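Local structure of tetratricopeptide TPR_2 repeat protein (Thermobaculum terrenum, 5DJS) at residues 108-121 with 132-144. The protein is a tetratricopeptide-repeat protein whose helical repeats are joined to a GT-B-type region of glycosyl transferase family 41, with uridine-5'-diphosphate bound in the model. The protein carries 1 engineered substitution. Residues are numbered along the deposited sequence; the frame is centred on the assembly and turned at random.
Sequences PDYHRAHSGLYVAL and RHILALDWARRYA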
loop_
_atom_site.group_PDB
_atom_site.type_symbol
_atom_site.label_atom_id
_atom_site.label_comp_id
_atom_site.label_asym_id
_atom_site.label_seq_id
_atom_site.Cartn_x
_atom_site.Cartn_y
_atom_site.Cartn_z
ATOM N N PRO A 108 9.414 -0.725 24.327
ATOM C CA PRO A 108 10.099 -1.690 23.450
ATOM C C PRO A 108 9.247 -2.820 22.896
ATOM O O PRO A 108 9.633 -3.392 21.890
ATOM C CB PRO A 108 11.213 -2.243 24.340
ATOM C CG PRO A 108 11.492 -1.135 25.292
ATOM C CD PRO A 108 10.140 -0.553 25.597
ATOM N N ASP A 109 8.116 -3.133 23.538
ATOM C CA ASP A 109 7.187 -4.152 23.036
ATOM C C ASP A 109 5.989 -3.547 22.271
ATOM O O ASP A 109 4.842 -3.959 22.457
ATOM C CB ASP A 109 6.758 -5.128 24.156
ATOM C CG ASP A 109 5.846 -4.500 25.212
ATOM O OD1 ASP A 109 5.749 -3.256 25.312
ATOM O OD2 ASP A 109 5.222 -5.283 25.955
ATOM N N TYR A 110 6.281 -2.593 21.389
ATOM C CA TYR A 110 5.274 -1.891 20.595
ATOM C C TYR A 110 5.284 -2.520 19.199
ATOM O O TYR A 110 5.987 -2.037 18.306
ATOM C CB TYR A 110 5.625 -0.389 20.518
ATOM C CG TYR A 110 4.483 0.582 20.244
ATOM C CD1 TYR A 110 3.306 0.193 19.585
ATOM C CD2 TYR A 110 4.605 1.919 20.606
ATOM C CE1 TYR A 110 2.285 1.098 19.334
ATOM C CE2 TYR A 110 3.584 2.830 20.362
ATOM C CZ TYR A 110 2.430 2.418 19.725
ATOM O OH TYR A 110 1.422 3.334 19.489
ATOM N N HIS A 111 4.502 -3.586 19.004
ATOM C CA HIS A 111 4.490 -4.302 17.721
ATOM C C HIS A 111 4.021 -3.471 16.499
ATOM O O HIS A 111 4.473 -3.732 15.385
ATOM C CB HIS A 111 3.739 -5.655 17.812
ATOM C CG HIS A 111 2.274 -5.551 18.117
ATOM N ND1 HIS A 111 1.661 -6.353 19.052
ATOM C CD2 HIS A 111 1.296 -4.762 17.608
ATOM C CE1 HIS A 111 0.376 -6.060 19.115
ATOM N NE2 HIS A 111 0.129 -5.092 18.251
ATOM N N ARG A 112 3.147 -2.480 16.700
ATOM C CA ARG A 112 2.645 -1.652 15.586
ATOM C C ARG A 112 3.684 -0.628 15.146
ATOM O O ARG A 112 3.815 -0.355 13.960
ATOM C CB ARG A 112 1.319 -0.958 15.930
ATOM C CG ARG A 112 0.086 -1.789 15.597
ATOM C CD ARG A 112 -1.208 -1.021 15.826
ATOM N NE ARG A 112 -1.380 0.077 14.866
ATOM C CZ ARG A 112 -2.352 0.995 14.901
ATOM N NH1 ARG A 112 -3.283 0.981 15.857
ATOM N NH2 ARG A 112 -2.393 1.947 13.969
ATOM N N ALA A 113 4.423 -0.074 16.107
ATOM C CA ALA A 113 5.517 0.869 15.830
ATOM C C ALA A 113 6.697 0.155 15.186
ATOM O O ALA A 113 7.382 0.718 14.343
ATOM C CB ALA A 113 5.964 1.559 17.112
ATOM N N HIS A 114 6.921 -1.089 15.588
ATOM C CA HIS A 114 7.966 -1.927 15.011
ATOM C C HIS A 114 7.651 -2.237 13.534
ATOM O O HIS A 114 8.551 -2.174 12.704
ATOM C CB HIS A 114 8.100 -3.212 15.837
ATOM C CG HIS A 114 9.410 -3.924 15.683
ATOM N ND1 HIS A 114 9.920 -4.322 14.465
ATOM C CD2 HIS A 114 10.290 -4.357 16.613
ATOM C CE1 HIS A 114 11.071 -4.941 14.650
ATOM N NE2 HIS A 114 11.317 -4.978 15.944
ATOM N N SER A 115 6.389 -2.558 13.215
ATOM C CA SER A 115 5.940 -2.707 11.813
ATOM C C SER A 115 6.125 -1.397 11.056
ATOM O O SER A 115 6.795 -1.355 10.014
ATOM C CB SER A 115 4.451 -3.074 11.712
ATOM O OG SER A 115 4.185 -4.384 12.142
ATOM N N GLY A 116 5.513 -0.340 11.589
ATOM C CA GLY A 116 5.544 0.988 10.986
ATOM C C GLY A 116 6.950 1.395 10.609
ATOM O O GLY A 116 7.188 1.879 9.502
ATOM N N LEU A 117 7.883 1.170 11.533
ATOM C CA LEU A 117 9.304 1.416 11.292
ATOM C C LEU A 117 9.805 0.575 10.115
ATOM O O LEU A 117 10.392 1.121 9.179
ATOM C CB LEU A 117 10.122 1.137 12.562
ATOM C CG LEU A 117 11.640 1.298 12.485
ATOM C CD1 LEU A 117 12.029 2.720 12.120
ATOM C CD2 LEU A 117 12.267 0.898 13.806
ATOM N N TYR A 118 9.551 -0.732 10.148
ATOM C CA TYR A 118 9.889 -1.632 9.021
ATOM C C TYR A 118 9.374 -1.124 7.674
ATOM O O TYR A 118 10.136 -1.057 6.707
ATOM C CB TYR A 118 9.347 -3.041 9.274
ATOM C CG TYR A 118 9.573 -4.046 8.157
ATOM C CD1 TYR A 118 10.820 -4.179 7.538
ATOM C CD2 TYR A 118 8.541 -4.901 7.748
ATOM C CE1 TYR A 118 11.018 -5.114 6.525
ATOM C CE2 TYR A 118 8.733 -5.840 6.748
ATOM C CZ TYR A 118 9.965 -5.946 6.139
ATOM O OH TYR A 118 10.148 -6.897 5.160
ATOM N N VAL A 119 8.090 -0.764 7.631
ATOM C CA VAL A 119 7.480 -0.158 6.444
ATOM C C VAL A 119 8.206 1.125 6.042
ATOM O O VAL A 119 8.611 1.277 4.892
ATOM C CB VAL A 119 5.990 0.161 6.683
ATOM C CG1 VAL A 119 5.421 1.079 5.604
ATOM C CG2 VAL A 119 5.199 -1.131 6.753
ATOM N N ALA A 120 8.375 2.025 7.010
ATOM C CA ALA A 120 8.966 3.347 6.781
ATOM C C ALA A 120 10.331 3.294 6.104
ATOM O O ALA A 120 10.634 4.145 5.266
ATOM C CB ALA A 120 9.069 4.113 8.090
ATOM N N LEU A 121 11.144 2.297 6.462
ATOM C CA LEU A 121 12.479 2.113 5.870
ATOM C C LEU A 121 12.469 1.983 4.337
ATOM O O LEU A 121 13.438 2.334 3.677
ATOM C CB LEU A 121 13.191 0.897 6.505
ATOM C CG LEU A 121 14.112 1.137 7.709
ATOM C CD1 LEU A 121 13.473 1.970 8.802
ATOM C CD2 LEU A 121 14.595 -0.193 8.274
ATOM N N ARG A 132 16.643 -3.955 6.495
ATOM C CA ARG A 132 15.186 -4.148 6.500
ATOM C C ARG A 132 14.823 -5.571 6.893
ATOM O O ARG A 132 13.963 -5.783 7.740
ATOM C CB ARG A 132 14.607 -3.877 5.113
ATOM C CG ARG A 132 14.769 -2.452 4.638
ATOM C CD ARG A 132 14.731 -2.368 3.127
ATOM N NE ARG A 132 14.748 -0.978 2.705
ATOM C CZ ARG A 132 14.566 -0.554 1.463
ATOM N NH1 ARG A 132 14.346 -1.414 0.466
ATOM N NH2 ARG A 132 14.603 0.753 1.216
ATOM N N HIS A 133 15.484 -6.524 6.238
ATOM C CA HIS A 133 15.379 -7.958 6.511
ATOM C C HIS A 133 15.526 -8.287 8.008
ATOM O O HIS A 133 14.667 -8.956 8.601
ATOM C CB HIS A 133 16.468 -8.659 5.693
ATOM C CG HIS A 133 16.542 -10.137 5.889
ATOM N ND1 HIS A 133 15.440 -10.961 5.798
ATOM C CD2 HIS A 133 17.602 -10.948 6.113
ATOM C CE1 HIS A 133 15.815 -12.216 5.979
ATOM N NE2 HIS A 133 17.122 -12.235 6.174
ATOM N N ILE A 134 16.610 -7.788 8.602
ATOM C CA ILE A 134 16.922 -8.006 10.017
ATOM C C ILE A 134 15.821 -7.466 10.926
ATOM O O ILE A 134 15.354 -8.157 11.843
ATOM C CB ILE A 134 18.298 -7.398 10.382
ATOM C CG1 ILE A 134 19.404 -8.352 9.904
ATOM C CG2 ILE A 134 18.430 -7.156 11.883
ATOM C CD1 ILE A 134 20.781 -7.731 9.841
ATOM N N LEU A 135 15.402 -6.235 10.671
ATOM C CA LEU A 135 14.329 -5.651 11.462
ATOM C C LEU A 135 13.029 -6.464 11.354
ATOM O O LEU A 135 12.292 -6.569 12.324
ATOM C CB LEU A 135 14.097 -4.196 11.060
ATOM C CG LEU A 135 13.119 -3.404 11.924
ATOM C CD1 LEU A 135 13.700 -3.153 13.314
ATOM C CD2 LEU A 135 12.771 -2.093 11.243
ATOM N N ALA A 136 12.755 -7.042 10.186
ATOM C CA ALA A 136 11.522 -7.826 9.980
ATOM C C ALA A 136 11.549 -9.119 10.788
ATOM O O ALA A 136 10.595 -9.433 11.514
ATOM C CB ALA A 136 11.340 -8.147 8.514
ATOM N N LEU A 137 12.656 -9.850 10.644
ATOM C CA LEU A 137 12.931 -11.035 11.436
ATOM C C LEU A 137 12.810 -10.736 12.927
ATOM O O LEU A 137 12.161 -11.485 13.659
ATOM C CB LEU A 137 14.340 -11.551 11.148
ATOM C CG LEU A 137 14.613 -12.167 9.785
ATOM C CD1 LEU A 137 16.096 -12.440 9.619
ATOM C CD2 LEU A 137 13.817 -13.443 9.588
ATOM N N ASP A 138 13.431 -9.638 13.362
ATOM C CA ASP A 138 13.381 -9.215 14.773
ATOM C C ASP A 138 11.945 -9.117 15.251
ATOM O O ASP A 138 11.623 -9.624 16.300
ATOM C CB ASP A 138 14.100 -7.872 14.987
ATOM C CG ASP A 138 14.555 -7.665 16.432
ATOM O OD1 ASP A 138 13.796 -7.095 17.241
ATOM O OD2 ASP A 138 15.697 -8.047 16.751
ATOM N N TRP A 139 11.090 -8.493 14.443
ATOM C CA TRP A 139 9.657 -8.375 14.726
ATOM C C TRP A 139 9.013 -9.737 14.894
ATOM O O TRP A 139 8.339 -9.993 15.890
ATOM C CB TRP A 139 8.966 -7.627 13.577
ATOM C CG TRP A 139 7.495 -7.421 13.707
ATOM C CD1 TRP A 139 6.865 -6.404 14.336
ATOM C CD2 TRP A 139 6.477 -8.235 13.140
ATOM N NE1 TRP A 139 5.501 -6.522 14.210
ATOM C CE2 TRP A 139 5.235 -7.648 13.481
ATOM C CE3 TRP A 139 6.488 -9.412 12.377
ATOM C CZ2 TRP A 139 4.014 -8.199 13.086
ATOM C CZ3 TRP A 139 5.262 -9.957 11.971
ATOM C CH2 TRP A 139 4.048 -9.351 12.334
ATOM N N ALA A 140 9.229 -10.594 13.899
ATOM C CA ALA A 140 8.617 -11.919 13.835
ATOM C C ALA A 140 8.989 -12.732 15.047
ATOM O O ALA A 140 8.118 -13.305 15.707
ATOM C CB ALA A 140 9.061 -12.648 12.573
ATOM N N ARG A 141 10.284 -12.771 15.333
ATOM C CA ARG A 141 10.807 -13.485 16.506
ATOM C C ARG A 141 10.119 -13.050 17.802
ATOM O O ARG A 141 9.828 -13.881 18.650
ATOM C CB ARG A 141 12.321 -13.285 16.616
ATOM C CG ARG A 141 13.046 -14.355 17.412
ATOM C CD ARG A 141 14.439 -13.901 17.828
ATOM N NE ARG A 141 14.387 -12.628 18.574
ATOM C CZ ARG A 141 14.938 -11.465 18.202
ATOM N NH1 ARG A 141 15.658 -11.346 17.085
ATOM N NH2 ARG A 141 14.775 -10.397 18.980
ATOM N N ARG A 142 9.852 -11.755 17.932
ATOM C CA ARG A 142 9.235 -11.200 19.131
ATOM C C ARG A 142 7.753 -11.529 19.249
ATOM O O ARG A 142 7.306 -11.924 20.322
ATOM C CB ARG A 142 9.414 -9.676 19.177
ATOM C CG ARG A 142 10.835 -9.241 19.486
ATOM C CD ARG A 142 10.979 -7.728 19.493
ATOM N NE ARG A 142 12.390 -7.362 19.487
ATOM C CZ ARG A 142 13.213 -7.421 20.536
ATOM N NH1 ARG A 142 12.784 -7.821 21.731
ATOM N NH2 ARG A 142 14.492 -7.067 20.384
ATOM N N TYR A 143 7.002 -11.350 18.155
ATOM C CA TYR A 143 5.527 -11.322 18.203
ATOM C C TYR A 143 4.782 -12.427 17.448
ATOM O O TYR A 143 3.588 -12.626 17.678
ATOM C CB TYR A 143 5.031 -9.951 17.725
ATOM C CG TYR A 143 5.691 -8.805 18.453
ATOM C CD1 TYR A 143 5.623 -8.709 19.849
ATOM C CD2 TYR A 143 6.409 -7.830 17.761
ATOM C CE1 TYR A 143 6.248 -7.665 20.526
ATOM C CE2 TYR A 143 7.032 -6.791 18.426
ATOM C CZ TYR A 143 6.956 -6.707 19.796
ATOM O OH TYR A 143 7.599 -5.649 20.378
ATOM N N ALA A 144 5.473 -13.150 16.571
ATOM C CA ALA A 144 4.818 -14.078 15.645
ATOM C C ALA A 144 5.279 -15.513 15.833
ATOM O O ALA A 144 4.464 -16.390 16.102
ATOM C CB ALA A 144 5.067 -13.637 14.214
#
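H111 and Y143 meet at one end of the pair formed by helix 111-120 and helix 129-143, with CB of H111 over one face of the Y143 ring, 3.6 Å from its centroid. The imidazole edge is turned toward that same face at 81°; chi1 of 64°, which sets CG between the backbone N and carbonyl carbon, swings the rest of the imidazole away from the partner helix. R142 CB backs the opposite face of Y143. One turn on, the H114 ring receives W139 CA over a face, while its rim meets L135 O and D138 OD1, the latter 3.5 Å from NE2. D138 is itself engaged by R141 and R142 in a salt-bridge network. Further along, A136 CB makes a CH-pi contact over the Y118 ring, whose OH bonds to T273 O.

Apolar packing centres on L135: CD2 reaches L117 CG at 3.8 Å and L121 CD2 at 4.0 Å, and CD1 touches H114 CE1.

Among polar contacts, W139 NE1 donates to H111 O (3.2 Å), nearly in the indole plane. S115 N reaches this carbonyl from its other face, so two donors grip it. At the far end, R132 NH2 bonds weakly to L121 O.

With segment axes 9.8 Å apart and antiparallel at 163°, the pair forms a helical hairpin. W139 packs on helix 253-257, and L117 on helix 93-106, consistent with continuation of the tetratricopeptide superhelix.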